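Local coordinates for putative integron gene cassette protein (Uncultured bacterium, PDB 3GHJ), which is of unknown function but belongs to the glyoxalase/bleomycin resistance/dioxygenase superfamily, whose paired beta-alpha-beta-beta-beta modules often hold a metal or small-molecule site, at residues F89-E94 / L136-L141; K108-H113 / L126-P131; A33-N38 / V76-K81; E40-F45 / D130-A135. The protein carries 1 engineered substitution. All coordinates share one frame; numbering follows the deposited sequence. Where two conformers were deposited one is given.

Contact 1: residues F89-E94 / L136-L141; sequences FSFRVE and LEFTAL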
loop_
_atom_site.group_PDB
_atom_site.type_symbol
_atom_site.label_atom_id
_atom_site.label_comp_id
_atom_site.label_asym_id
_atom_site.label_seq_id
_atom_site.Cartn_x
_atom_site.Cartn_y
_atom_site.Cartn_z
ATOM N N PHE A 89 4.368 -4.799 -0.181
ATOM C CA PHE A 89 4.266 -3.371 -0.108
ATOM C C PHE A 89 5.572 -2.769 0.372
ATOM O O PHE A 89 6.345 -3.431 0.970
ATOM C CB PHE A 89 3.079 -2.916 0.788
ATOM C CG PHE A 89 2.986 -3.642 2.106
ATOM C CD1 PHE A 89 2.278 -4.795 2.207
ATOM C CD2 PHE A 89 3.562 -3.128 3.224
ATOM C CE1 PHE A 89 2.208 -5.469 3.382
ATOM C CE2 PHE A 89 3.477 -3.808 4.396
ATOM C CZ PHE A 89 2.809 -4.953 4.481
ATOM N N SER A 90 5.764 -1.488 0.117
ATOM C CA SER A 90 7.013 -0.843 0.520
ATOM C C SER A 90 6.768 0.508 1.167
ATOM O O SER A 90 5.746 1.158 0.926
ATOM C CB SER A 90 7.961 -0.681 -0.668
ATOM O OG SER A 90 7.679 0.510 -1.375
ATOM N N PHE A 91 7.723 0.926 1.988
ATOM C CA PHE A 91 7.687 2.223 2.636
ATOM C C PHE A 91 8.807 3.088 2.090
ATOM O O PHE A 91 9.887 2.593 1.779
ATOM C CB PHE A 91 7.841 2.057 4.155
ATOM C CG PHE A 91 6.809 1.147 4.755
ATOM C CD1 PHE A 91 5.557 1.640 5.057
ATOM C CD2 PHE A 91 7.062 -0.203 4.962
ATOM C CE1 PHE A 91 4.567 0.823 5.584
ATOM C CE2 PHE A 91 6.071 -1.040 5.500
ATOM C CZ PHE A 91 4.821 -0.517 5.809
ATOM N N ARG A 92 8.538 4.383 2.001
ATOM C CA ARG A 92 9.496 5.360 1.509
ATOM C C ARG A 92 10.538 5.684 2.570
ATOM O O ARG A 92 10.189 5.923 3.729
ATOM C CB ARG A 92 8.746 6.639 1.137
ATOM C CG ARG A 92 9.627 7.717 0.536
ATOM C CD ARG A 92 10.147 7.293 -0.829
ATOM N NE ARG A 92 10.872 8.370 -1.497
ATOM C CZ ARG A 92 10.301 9.317 -2.237
ATOM N NH1 ARG A 92 8.988 9.330 -2.412
ATOM N NH2 ARG A 92 11.051 10.255 -2.802
ATOM N N VAL A 93 11.812 5.692 2.172
ATOM C CA VAL A 93 12.893 6.150 3.061
ATOM C C VAL A 93 13.882 6.955 2.228
ATOM O O VAL A 93 13.860 6.904 0.999
ATOM C CB VAL A 93 13.626 4.966 3.754
ATOM C CG1 VAL A 93 12.626 4.051 4.460
ATOM C CG2 VAL A 93 14.457 4.181 2.752
ATOM N N GLU A 94 14.768 7.688 2.902
ATOM C CA GLU A 94 15.810 8.440 2.211
ATOM C C GLU A 94 16.960 7.521 1.806
ATOM O O GLU A 94 17.276 6.564 2.520
ATOM C CB GLU A 94 16.324 9.562 3.114
ATOM C CG GLU A 94 15.291 10.652 3.377
ATOM C CD GLU A 94 15.653 11.537 4.554
ATOM O OE1 GLU A 94 16.486 11.121 5.387
ATOM O OE2 GLU A 94 15.096 12.650 4.650
ATOM N N LEU A 136 8.032 -7.278 2.676
ATOM C CA LEU A 136 8.127 -5.844 2.916
ATOM C C LEU A 136 9.385 -5.279 2.279
ATOM O O LEU A 136 10.321 -6.010 1.935
ATOM C CB LEU A 136 8.095 -5.534 4.421
ATOM C CG LEU A 136 6.712 -5.436 5.071
ATOM C CD1 LEU A 136 5.931 -6.736 4.899
ATOM C CD2 LEU A 136 6.845 -5.068 6.552
ATOM N N GLU A 137 9.398 -3.968 2.116
ATOM C CA GLU A 137 10.474 -3.299 1.412
ATOM C C GLU A 137 10.592 -1.871 1.927
ATOM O O GLU A 137 9.587 -1.251 2.299
ATOM C CB GLU A 137 10.182 -3.324 -0.096
ATOM C CG GLU A 137 11.132 -2.513 -0.956
ATOM C CD GLU A 137 10.702 -2.440 -2.408
ATOM O OE1 GLU A 137 9.789 -3.198 -2.814
ATOM O OE2 GLU A 137 11.269 -1.608 -3.145
ATOM N N PHE A 138 11.825 -1.372 1.996
ATOM C CA PHE A 138 12.076 0.059 2.084
ATOM C C PHE A 138 12.592 0.490 0.717
ATOM O O PHE A 138 13.518 -0.131 0.185
ATOM C CB PHE A 138 13.140 0.391 3.134
ATOM C CG PHE A 138 12.732 0.112 4.558
ATOM C CD1 PHE A 138 11.417 0.214 4.973
ATOM C CD2 PHE A 138 13.697 -0.201 5.508
ATOM C CE1 PHE A 138 11.071 -0.031 6.300
ATOM C CE2 PHE A 138 13.354 -0.444 6.825
ATOM C CZ PHE A 138 12.046 -0.351 7.228
ATOM N N THR A 139 12.006 1.538 0.154
ATOM C CA THR A 139 12.397 2.041 -1.162
ATOM C C THR A 139 12.865 3.476 -1.033
ATOM O O THR A 139 12.162 4.321 -0.477
ATOM C CB THR A 139 11.206 2.044 -2.141
ATOM O OG1 THR A 139 10.503 0.794 -2.070
ATOM C CG2 THR A 139 11.686 2.295 -3.573
ATOM N N ALA A 140 14.062 3.751 -1.557
ATOM C CA ALA A 140 14.605 5.106 -1.580
ATOM C C ALA A 140 14.721 5.597 -3.025
ATOM O O ALA A 140 15.230 4.879 -3.883
ATOM C CB ALA A 140 15.976 5.138 -0.880
ATOM N N LEU A 141 14.252 6.816 -3.273
ATOM C CA LEU A 141 14.167 7.360 -4.627
ATOM C C LEU A 141 14.912 8.677 -4.737
ATOM O O LEU A 141 14.787 9.354 -5.759
ATOM C CB LEU A 141 12.709 7.601 -5.033
ATOM C CG LEU A 141 11.771 6.410 -5.200
ATOM C CD1 LEU A 141 11.122 6.055 -3.869
ATOM C CD2 LEU A 141 10.719 6.732 -6.243
ATOM O OXT LEU A 141 15.626 9.090 -3.824
HETATM O O HOH W 1 13.554 8.501 -1.078
#
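Phe-91 and Thr-139 tie two parallel strands together, the first and last strands of the second beta-alpha-beta-beta-beta module of this vicinal-oxygen-chelate-like fold. Thr-139 N gives a nearly straight bond to Phe-91 O (2.9 Å, 169° at the hydrogen). Phe-91 N bonds to Glu-137 O, and Val-93 N to Thr-139 O. The side chains of Phe-89, Phe-91, Val-93, Leu-136, Phe-138 and Ala-140 share one face of the sheet. Ser-90, Arg-92, Glu-137 and Thr-139 share the other.

On the polar face Ser-90 OG donates to Thr-139 OG1 (2.9 Å), which donates in turn to Glu-137 OE2. That carboxylate oxygen is met from above its plane. It also bonds to Ser-125. On the apolar face Phe-89 and Leu-136 lie side by side and point the same way, with CZ of Phe-89 3.6 Å from CD1 of Leu-136. Val-93 crosses Phe-138 at about a right angle.

Arg-92 can be followed outward. CB and CG rise from the polar face, and the bend at chi2 (67°) carries the rest toward the C-terminus. CD meets CD1 of Leu-141 at 3.4 Å. NE comes closer still, 3.3 Å from CD1 of Leu-141. CZ and NH2 pass near CB of Leu-141, whose CD1 lies over one guanidinium face. The second subunit continues the sheet by antiparallel pairing with residues 89 to 92. A water sits in the guanidinium plane, accepts from Arg-92 NE (2.7 Å) and Leu-141 N, and donates to Val-93 O.

Contact 2: residues K108-H113 / L126-P131; sequences KGVSVH and LYFADP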
loop_
_atom_site.group_PDB
_atom_site.type_symbol
_atom_site.label_atom_id
_atom_site.label_comp_id
_atom_site.label_asym_id
_atom_site.label_seq_id
_atom_site.Cartn_x
_atom_site.Cartn_y
_atom_site.Cartn_z
ATOM N N LYS A 108 17.541 -5.956 15.461
ATOM C CA LYS A 108 16.301 -6.373 16.103
ATOM C C LYS A 108 15.913 -7.784 15.666
ATOM O O LYS A 108 14.802 -8.236 15.943
ATOM C CB LYS A 108 15.174 -5.384 15.786
ATOM C CG LYS A 108 15.342 -4.024 16.456
ATOM C CD LYS A 108 14.288 -3.033 15.977
ATOM C CE LYS A 108 14.483 -1.658 16.610
ATOM N NZ LYS A 108 13.466 -0.660 16.151
ATOM N N GLY A 109 16.833 -8.463 14.985
ATOM C CA GLY A 109 16.656 -9.851 14.598
ATOM C C GLY A 109 15.978 -10.077 13.259
ATOM O O GLY A 109 15.563 -11.189 12.957
ATOM N N VAL A 110 15.878 -9.028 12.448
ATOM C CA VAL A 110 15.232 -9.139 11.143
ATOM C C VAL A 110 16.259 -9.284 10.030
ATOM O O VAL A 110 17.137 -8.435 9.881
ATOM C CB VAL A 110 14.370 -7.889 10.851
ATOM C CG1 VAL A 110 13.724 -7.980 9.460
ATOM C CG2 VAL A 110 13.318 -7.704 11.942
ATOM N N SER A 111 16.144 -10.349 9.240
ATOM C CA SER A 111 17.051 -10.576 8.115
ATOM C C SER A 111 16.736 -9.666 6.931
ATOM O O SER A 111 15.604 -9.630 6.444
ATOM C CB SER A 111 17.000 -12.039 7.671
ATOM O OG SER A 111 17.499 -12.885 8.687
ATOM N N VAL A 112 17.745 -8.946 6.456
ATOM C CA VAL A 112 17.543 -7.953 5.412
ATOM C C VAL A 112 18.332 -8.285 4.158
ATOM O O VAL A 112 19.517 -8.638 4.225
ATOM C CB VAL A 112 17.929 -6.534 5.900
ATOM C CG1 VAL A 112 17.701 -5.495 4.803
ATOM C CG2 VAL A 112 17.156 -6.171 7.163
ATOM N N HIS A 113 17.656 -8.214 3.018
ATOM C CA HIS A 113 18.290 -8.404 1.726
ATOM C C HIS A 113 18.472 -7.058 1.049
ATOM O O HIS A 113 17.573 -6.212 1.063
ATOM C CB HIS A 113 17.450 -9.330 0.841
ATOM C CG HIS A 113 18.003 -9.509 -0.540
ATOM N ND1 HIS A 113 19.068 -10.341 -0.813
ATOM C CD2 HIS A 113 17.638 -8.965 -1.725
ATOM C CE1 HIS A 113 19.336 -10.299 -2.106
ATOM N NE2 HIS A 113 18.483 -9.472 -2.682
ATOM N N LEU A 126 15.561 -2.166 0.090
ATOM C CA LEU A 126 15.860 -3.217 1.041
ATOM C C LEU A 126 14.638 -4.096 1.172
ATOM O O LEU A 126 13.516 -3.592 1.163
ATOM C CB LEU A 126 16.151 -2.643 2.421
ATOM C CG LEU A 126 17.389 -1.765 2.553
ATOM C CD1 LEU A 126 17.375 -1.124 3.920
ATOM C CD2 LEU A 126 18.642 -2.625 2.347
ATOM N N TYR A 127 14.849 -5.395 1.342
ATOM C CA TYR A 127 13.750 -6.347 1.440
ATOM C C TYR A 127 13.819 -7.133 2.732
ATOM O O TYR A 127 14.898 -7.561 3.148
ATOM C CB TYR A 127 13.784 -7.311 0.256
ATOM C CG TYR A 127 13.544 -6.647 -1.077
ATOM C CD1 TYR A 127 14.607 -6.286 -1.897
ATOM C CD2 TYR A 127 12.254 -6.360 -1.508
ATOM C CE1 TYR A 127 14.389 -5.666 -3.123
ATOM C CE2 TYR A 127 12.025 -5.744 -2.735
ATOM C CZ TYR A 127 13.097 -5.407 -3.535
ATOM O OH TYR A 127 12.874 -4.801 -4.753
ATOM N N PHE A 128 12.676 -7.335 3.371
ATOM C CA PHE A 128 12.614 -8.096 4.612
ATOM C C PHE A 128 11.195 -8.580 4.821
ATOM O O PHE A 128 10.264 -8.122 4.143
ATOM C CB PHE A 128 13.068 -7.248 5.811
ATOM C CG PHE A 128 12.227 -6.016 6.052
ATOM C CD1 PHE A 128 12.450 -4.859 5.324
ATOM C CD2 PHE A 128 11.219 -6.024 7.009
ATOM C CE1 PHE A 128 11.680 -3.715 5.548
ATOM C CE2 PHE A 128 10.442 -4.889 7.240
ATOM C CZ PHE A 128 10.671 -3.734 6.505
ATOM N N ALA A 129 11.030 -9.510 5.752
ATOM C CA ALA A 129 9.738 -10.109 6.060
ATOM C C ALA A 129 9.130 -9.546 7.337
ATOM O O ALA A 129 9.847 -9.181 8.270
ATOM C CB ALA A 129 9.881 -11.636 6.178
ATOM N N ASP A 130 7.799 -9.470 7.383
ATOM C CA ASP A 130 7.111 -9.285 8.650
ATOM C C ASP A 130 6.860 -10.672 9.281
ATOM O O ASP A 130 7.297 -11.687 8.722
ATOM C CB ASP A 130 5.840 -8.411 8.486
ATOM C CG ASP A 130 4.624 -9.183 8.006
ATOM O OD1 ASP A 130 4.746 -10.334 7.551
ATOM O OD2 ASP A 130 3.528 -8.597 8.087
ATOM N N PRO A 131 6.207 -10.726 10.450
ATOM C CA PRO A 131 6.047 -12.034 11.108
ATOM C C PRO A 131 5.194 -13.019 10.322
ATOM O O PRO A 131 5.206 -14.223 10.610
ATOM C CB PRO A 131 5.349 -11.673 12.422
ATOM C CG PRO A 131 5.827 -10.282 12.709
ATOM C CD PRO A 131 5.863 -9.614 11.355
HETATM O O HOH W 2 13.328 -10.891 6.886
#
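His-113 and Tyr-127 form an antiparallel hydrogen-bonded pair where the loop after helix 98-107 becomes an edge strand. The pair joins the second and third strands of the C-terminal beta-alpha-beta-beta-beta module. His-113 N points almost straight at Tyr-127 O (2.8 Å, 176° at the hydrogen). Tyr-127 N returns the bond to His-113 O at 2.9 Å.

The close packing is on the inner side. CG1 of Val-112 stands 3.9 Å from CD2 of Leu-126. Val-110 uses the same branch, CG1, to touch CB of Phe-128 at 3.8 Å. That methyl is anti to the backbone N of Val-110 (chi1 178°), which turns it toward the strand. The Phe-128 ring itself leads away from the loop, because CG sits between the backbone N and the carbonyl carbon (chi1 61°).

On the outer side, exposed His-113 meets Tyr-127 by one edge contact: CD1 of Tyr-127 lies at the imidazole edge, 4.0 Å from CD2 of His-113. The loose, solvent side is farther along, at Ser-111 and Ala-129, where the backbones no longer bond directly. A water bridges the two backbones, donating to Ser-111 O (2.6 Å) and accepting from Ala-129 N.

Val-112 and Leu-126 rest on Lys-102 of helix 98-107, and Phe-128 on Leu-105. Val-110 reaches Phe-45 and Ile-49 of helix 39-49. Strand 123-129 is itself flanked by strand 135-140, through bonds to Leu-136 and Phe-138.

Contact 3: residues A33-N38 / V76-K81; sequences AVKVKN and VLQEEK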
loop_
_atom_site.group_PDB
_atom_site.type_symbol
_atom_site.label_atom_id
_atom_site.label_comp_id
_atom_site.label_asym_id
_atom_site.label_seq_id
_atom_site.Cartn_x
_atom_site.Cartn_y
_atom_site.Cartn_z
ATOM N N ALA A 33 -4.079 -2.514 3.826
ATOM C CA ALA A 33 -4.560 -3.508 4.785
ATOM C C ALA A 33 -3.664 -4.734 4.692
ATOM O O ALA A 33 -3.372 -5.226 3.602
ATOM C CB ALA A 33 -6.002 -3.880 4.494
ATOM N N VAL A 34 -3.216 -5.202 5.850
ATOM C CA VAL A 34 -2.278 -6.319 5.935
ATOM C C VAL A 34 -2.933 -7.441 6.726
ATOM O O VAL A 34 -3.279 -7.258 7.900
ATOM C CB VAL A 34 -0.989 -5.891 6.651
ATOM C CG1 VAL A 34 0.014 -7.036 6.669
ATOM C CG2 VAL A 34 -0.381 -4.665 5.955
ATOM N N LYS A 35 -3.123 -8.593 6.087
ATOM C CA LYS A 35 -3.673 -9.759 6.777
ATOM C C LYS A 35 -2.613 -10.379 7.669
ATOM O O LYS A 35 -1.509 -10.672 7.217
ATOM C CB LYS A 35 -4.182 -10.797 5.772
ATOM C CG LYS A 35 -5.211 -10.256 4.792
ATOM C CD LYS A 35 -6.447 -9.733 5.499
ATOM C CE LYS A 35 -7.507 -9.298 4.496
ATOM N NZ LYS A 35 -8.775 -8.904 5.172
ATOM N N VAL A 36 -2.945 -10.576 8.940
ATOM C CA VAL A 36 -1.975 -11.103 9.894
ATOM C C VAL A 36 -2.501 -12.339 10.612
ATOM O O VAL A 36 -3.694 -12.445 10.884
ATOM C CB VAL A 36 -1.558 -10.029 10.935
ATOM C CG1 VAL A 36 -1.076 -8.767 10.219
ATOM C CG2 VAL A 36 -2.711 -9.693 11.887
ATOM N N LYS A 37 -1.599 -13.257 10.929
ATOM C CA LYS A 37 -1.980 -14.473 11.656
ATOM C C LYS A 37 -2.282 -14.215 13.133
ATOM O O LYS A 37 -3.141 -14.875 13.722
ATOM C CB LYS A 37 -0.897 -15.543 11.515
ATOM C CG LYS A 37 -0.838 -16.174 10.127
ATOM C CD LYS A 37 -2.020 -17.103 9.876
ATOM C CE LYS A 37 -1.898 -17.801 8.527
ATOM N NZ LYS A 37 -2.888 -18.908 8.387
ATOM N N ASN A 38 -1.580 -13.259 13.728
ATOM C CA ASN A 38 -1.715 -12.971 15.147
ATOM C C ASN A 38 -1.647 -11.464 15.343
ATOM O O ASN A 38 -0.595 -10.848 15.128
ATOM C CB ASN A 38 -0.601 -13.680 15.925
ATOM C CG ASN A 38 -0.725 -13.508 17.434
ATOM O OD1 ASN A 38 -0.788 -12.397 17.948
ATOM N ND2 ASN A 38 -0.721 -14.628 18.153
ATOM N N VAL A 76 -3.296 -1.031 8.196
ATOM C CA VAL A 76 -4.398 -1.626 8.940
ATOM C C VAL A 76 -4.141 -3.121 9.057
ATOM O O VAL A 76 -4.280 -3.866 8.087
ATOM C CB VAL A 76 -5.776 -1.388 8.276
ATOM C CG1 VAL A 76 -6.892 -1.867 9.217
ATOM C CG2 VAL A 76 -5.957 0.085 7.921
ATOM N N LEU A 77 -3.733 -3.563 10.240
ATOM C CA LEU A 77 -3.508 -4.979 10.450
ATOM C C LEU A 77 -4.854 -5.646 10.690
ATOM O O LEU A 77 -5.652 -5.162 11.491
ATOM C CB LEU A 77 -2.585 -5.202 11.650
ATOM C CG LEU A 77 -1.258 -4.434 11.649
ATOM C CD1 LEU A 77 -0.470 -4.778 12.906
ATOM C CD2 LEU A 77 -0.433 -4.748 10.404
ATOM N N GLN A 78 -5.118 -6.739 9.982
ATOM C CA GLN A 78 -6.403 -7.429 10.109
ATOM C C GLN A 78 -6.148 -8.902 10.352
ATOM O O GLN A 78 -5.563 -9.573 9.512
ATOM C CB GLN A 78 -7.219 -7.248 8.829
ATOM C CG GLN A 78 -7.505 -5.789 8.512
ATOM C CD GLN A 78 -8.212 -5.584 7.186
ATOM O OE1 GLN A 78 -9.044 -4.685 7.046
ATOM N NE2 GLN A 78 -7.875 -6.405 6.205
ATOM N N GLU A 79 -6.569 -9.410 11.504
ATOM C CA GLU A 79 -6.303 -10.803 11.812
ATOM C C GLU A 79 -7.130 -11.756 10.959
ATOM O O GLU A 79 -8.351 -11.616 10.851
ATOM C CB GLU A 79 -6.550 -11.087 13.292
ATOM C CG GLU A 79 -5.992 -12.418 13.753
ATOM C CD GLU A 79 -6.157 -12.608 15.244
ATOM O OE1 GLU A 79 -7.290 -12.903 15.684
ATOM O OE2 GLU A 79 -5.160 -12.454 15.973
ATOM N N GLU A 80 -6.451 -12.708 10.357
ATOM C CA GLU A 80 -7.049 -13.770 9.544
ATOM C C GLU A 80 -6.263 -15.056 9.790
ATOM O O GLU A 80 -5.124 -15.115 9.440
ATOM C CB GLU A 80 -6.936 -13.383 8.071
ATOM C CG GLU A 80 -7.960 -12.433 7.626
ATOM C CD GLU A 80 -8.464 -12.688 6.184
ATOM O OE1 GLU A 80 -7.707 -13.260 5.336
ATOM O OE2 GLU A 80 -9.613 -12.276 5.937
ATOM N N LYS A 81 -6.872 -16.066 10.391
ATOM C CA LYS A 81 -6.149 -17.282 10.747
ATOM C C LYS A 81 -6.097 -18.343 9.647
ATOM O O LYS A 81 -5.379 -19.334 9.777
ATOM C CB LYS A 81 -6.700 -17.857 12.053
ATOM C CG LYS A 81 -6.635 -16.864 13.203
ATOM C CD LYS A 81 -6.888 -17.522 14.543
ATOM C CE LYS A 81 -6.563 -16.566 15.681
ATOM N NZ LYS A 81 -6.771 -17.190 17.017
#
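Lys-35 and Glu-80 form a long salt bridge, NZ to OE2 3.6 Å, at the end of two parallel strands. Lys-35 leaves with CG beside its backbone N and bends at chi2 (-60°). CD of Lys-35 then lies 3.6 Å from CD of Glu-80. The same bend brings the ammonium group to the end of Gln-78, whose extended chain also passes Ala-33 CB.

Lys-37 bends likewise at chi2 (-72°). Its NZ curls over to Lys-81 O (2.9 Å), meeting the oxygen from above the carbonyl plane. On the face away from Lys-35 and Gln-78, Val-34, Val-36 and Leu-77 pack together, with Glu-79 at the end. CD2 of Leu-77 touches both CB of Val-34 (4.0 Å) and CG1 of Val-36, and Leu-77 and Val-36 cross at about a right angle. Glu-79 is extended past CG, and its OE2 reaches Leu-39 N and Arg-62. Four backbone bonds run between the strands, from Val-34 N to Val-76 O through to Glu-80 N with Val-36 O.

This is the parallel pairing of first and last strands in the N-terminal beta-alpha-beta-beta-beta module. Helix 39-49 covers the apolar face through Ser-42, Ser-43 and Tyr-46. Asn-38 is its N-cap, with OD1 bonded to Lys-41 N. Strand 73-79 lies between strand 28-36 and strand 63-68, and Ala-33 touches His-88 of the second subunit.

Contact 4: residues E40-F45 / D130-A135; sequences EKSSQF and DPNGHA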
loop_
_atom_site.group_PDB
_atom_site.type_symbol
_atom_site.label_atom_id
_atom_site.label_comp_id
_atom_site.label_asym_id
_atom_site.label_seq_id
_atom_site.Cartn_x
_atom_site.Cartn_y
_atom_site.Cartn_z
ATOM N N GLU A 40 -1.648 -9.519 17.961
ATOM C CA GLU A 40 -0.718 -9.006 18.963
ATOM C C GLU A 40 0.726 -9.078 18.488
ATOM O O GLU A 40 1.486 -8.122 18.627
ATOM C CB GLU A 40 -0.881 -9.754 20.292
ATOM C CG GLU A 40 -2.158 -9.407 21.057
ATOM C CD GLU A 40 -3.419 -10.018 20.456
ATOM O OE1 GLU A 40 -3.328 -11.070 19.784
ATOM O OE2 GLU A 40 -4.512 -9.448 20.668
ATOM N N LYS A 41 1.116 -10.217 17.928
ATOM C CA LYS A 41 2.492 -10.377 17.497
ATOM C C LYS A 41 2.807 -9.436 16.336
ATOM O O LYS A 41 3.895 -8.867 16.266
ATOM C CB LYS A 41 2.790 -11.829 17.121
ATOM C CG LYS A 41 2.740 -12.783 18.322
ATOM C CD LYS A 41 3.213 -14.179 17.951
ATOM C CE LYS A 41 3.210 -15.095 19.171
ATOM N NZ LYS A 41 3.445 -16.518 18.797
ATOM N N SER A 42 1.861 -9.283 15.422
ATOM C CA SER A 42 2.099 -8.365 14.314
ATOM C C SER A 42 2.076 -6.908 14.778
ATOM O O SER A 42 2.903 -6.108 14.340
ATOM C CB SER A 42 1.124 -8.601 13.158
ATOM O OG SER A 42 1.516 -9.737 12.402
ATOM N N SER A 43 1.155 -6.561 15.671
ATOM C CA SER A 43 1.148 -5.203 16.210
ATOM C C SER A 43 2.490 -4.883 16.869
ATOM O O SER A 43 3.021 -3.784 16.716
ATOM C CB SER A 43 0.002 -5.010 17.201
ATOM O OG SER A 43 -1.258 -5.115 16.561
ATOM N N GLN A 44 3.041 -5.847 17.598
ATOM C CA GLN A 44 4.333 -5.647 18.242
ATOM C C GLN A 44 5.431 -5.374 17.216
ATOM O O GLN A 44 6.271 -4.507 17.413
ATOM C CB GLN A 44 4.686 -6.855 19.113
ATOM C CG GLN A 44 3.779 -7.002 20.322
ATOM C CD GLN A 44 3.986 -8.310 21.059
ATOM O OE1 GLN A 44 4.740 -9.177 20.616
ATOM N NE2 GLN A 44 3.312 -8.461 22.194
ATOM N N PHE A 45 5.416 -6.109 16.111
ATOM C CA PHE A 45 6.411 -5.908 15.066
ATOM C C PHE A 45 6.284 -4.515 14.438
ATOM O O PHE A 45 7.261 -3.778 14.321
ATOM C CB PHE A 45 6.273 -6.988 13.991
ATOM C CG PHE A 45 7.228 -6.838 12.836
ATOM C CD1 PHE A 45 6.893 -6.064 11.723
ATOM C CD2 PHE A 45 8.458 -7.488 12.850
ATOM C CE1 PHE A 45 7.772 -5.932 10.660
ATOM C CE2 PHE A 45 9.336 -7.365 11.789
ATOM C CZ PHE A 45 8.992 -6.593 10.690
ATOM N N ASP A 130 7.799 -9.470 7.383
ATOM C CA ASP A 130 7.111 -9.285 8.650
ATOM C C ASP A 130 6.860 -10.672 9.281
ATOM O O ASP A 130 7.297 -11.687 8.722
ATOM C CB ASP A 130 5.840 -8.411 8.486
ATOM C CG ASP A 130 4.624 -9.183 8.006
ATOM O OD1 ASP A 130 4.746 -10.334 7.551
ATOM O OD2 ASP A 130 3.528 -8.597 8.087
ATOM N N PRO A 131 6.207 -10.726 10.450
ATOM C CA PRO A 131 6.047 -12.034 11.108
ATOM C C PRO A 131 5.194 -13.019 10.322
ATOM O O PRO A 131 5.206 -14.223 10.610
ATOM C CB PRO A 131 5.349 -11.673 12.422
ATOM C CG PRO A 131 5.827 -10.282 12.709
ATOM C CD PRO A 131 5.863 -9.614 11.355
ATOM N N ASN A 132 4.454 -12.514 9.340
ATOM C CA ASN A 132 3.581 -13.331 8.512
ATOM C C ASN A 132 4.267 -13.776 7.235
ATOM O O ASN A 132 3.655 -14.449 6.399
ATOM C CB ASN A 132 2.360 -12.491 8.143
ATOM C CG ASN A 132 1.747 -11.835 9.352
ATOM O OD1 ASN A 132 1.856 -10.607 9.554
ATOM N ND2 ASN A 132 1.128 -12.639 10.191
ATOM N N GLY A 133 5.517 -13.374 7.050
ATOM C CA GLY A 133 6.216 -13.678 5.821
ATOM C C GLY A 133 5.808 -12.796 4.658
ATOM O O GLY A 133 6.123 -13.100 3.510
ATOM N N HIS A 134 5.113 -11.698 4.934
ATOM C CA HIS A 134 4.859 -10.767 3.846
ATOM C C HIS A 134 6.167 -10.174 3.366
ATOM O O HIS A 134 7.142 -10.066 4.131
ATOM C CB HIS A 134 3.891 -9.671 4.272
ATOM C CG HIS A 134 2.517 -10.185 4.528
ATOM N ND1 HIS A 134 1.882 -11.048 3.662
ATOM C CD2 HIS A 134 1.669 -9.989 5.566
ATOM C CE1 HIS A 134 0.692 -11.354 4.151
ATOM N NE2 HIS A 134 0.535 -10.719 5.300
ATOM N N ALA A 135 6.198 -9.820 2.089
ATOM C CA ALA A 135 7.394 -9.278 1.471
ATOM C C ALA A 135 7.392 -7.766 1.619
ATOM O O ALA A 135 6.799 -7.053 0.802
ATOM C CB ALA A 135 7.435 -9.681 -0.005
#
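Pro-131 sits over one face of the Phe-45 ring in a CH-pi contact. Its CD lies 3.7 Å from the ring centroid and 22° off the normal, displaced toward the rim. CG of Pro-131 reaches back to CB of Phe-45 at 3.6 Å. Asp-130 CA takes the same aromatic face, 4.2 Å from the centroid. The Asp-130 carboxylate stands nearly upright to the ring, their planes 87° apart. Phe-45 can reach the turn because CG is anti to its backbone N (chi1 178°), which extends the ring out from the helix.

The partner of helix 39-49 here is a type I turn from Asp-130 to Gly-133, the hairpin loop joining strands 123-129 and 135-140. The helix belongs to the first half of the fold and the hairpin to the second, so the contact spans the two modules. Asp-130 OD1 organises the turn. It accepts from Asn-132 N (2.8 Å), making an Asx turn, and from His-134 N (3.0 Å). The two donors come from opposite faces of the carboxylate. Asp-130 OD2 is held by the hydroxyl of Tyr-46, one residue past Phe-45 on the helix. Nearer the start of the helix, buried Ser-42 OG lies against the Asn-132 amide, and His-134 NE2 bonds to Lys-35 O.

How the contacts relate
Contacts 1 and 3 are equivalent parallel pairings in the two modules, but they differ in burial. Contact 1 is mostly buried, with apolar packing on one face and a hydroxyl-carboxylate chain on the other. Contact 3 runs out to charged lysines and glutamates at its end. Contact 2 is partly buried and adds an antiparallel pair to the sheet of contact 1, since strand 123-129 borders strand 135-140. Contact 4 is buried and lacks strand pairing; it relies on CH-pi packing. It shares Asp-130 and Pro-131 with contact 2. It also adjoins contact 3, whose strand 28-36 leads into its helix, their centres about 9 Å apart.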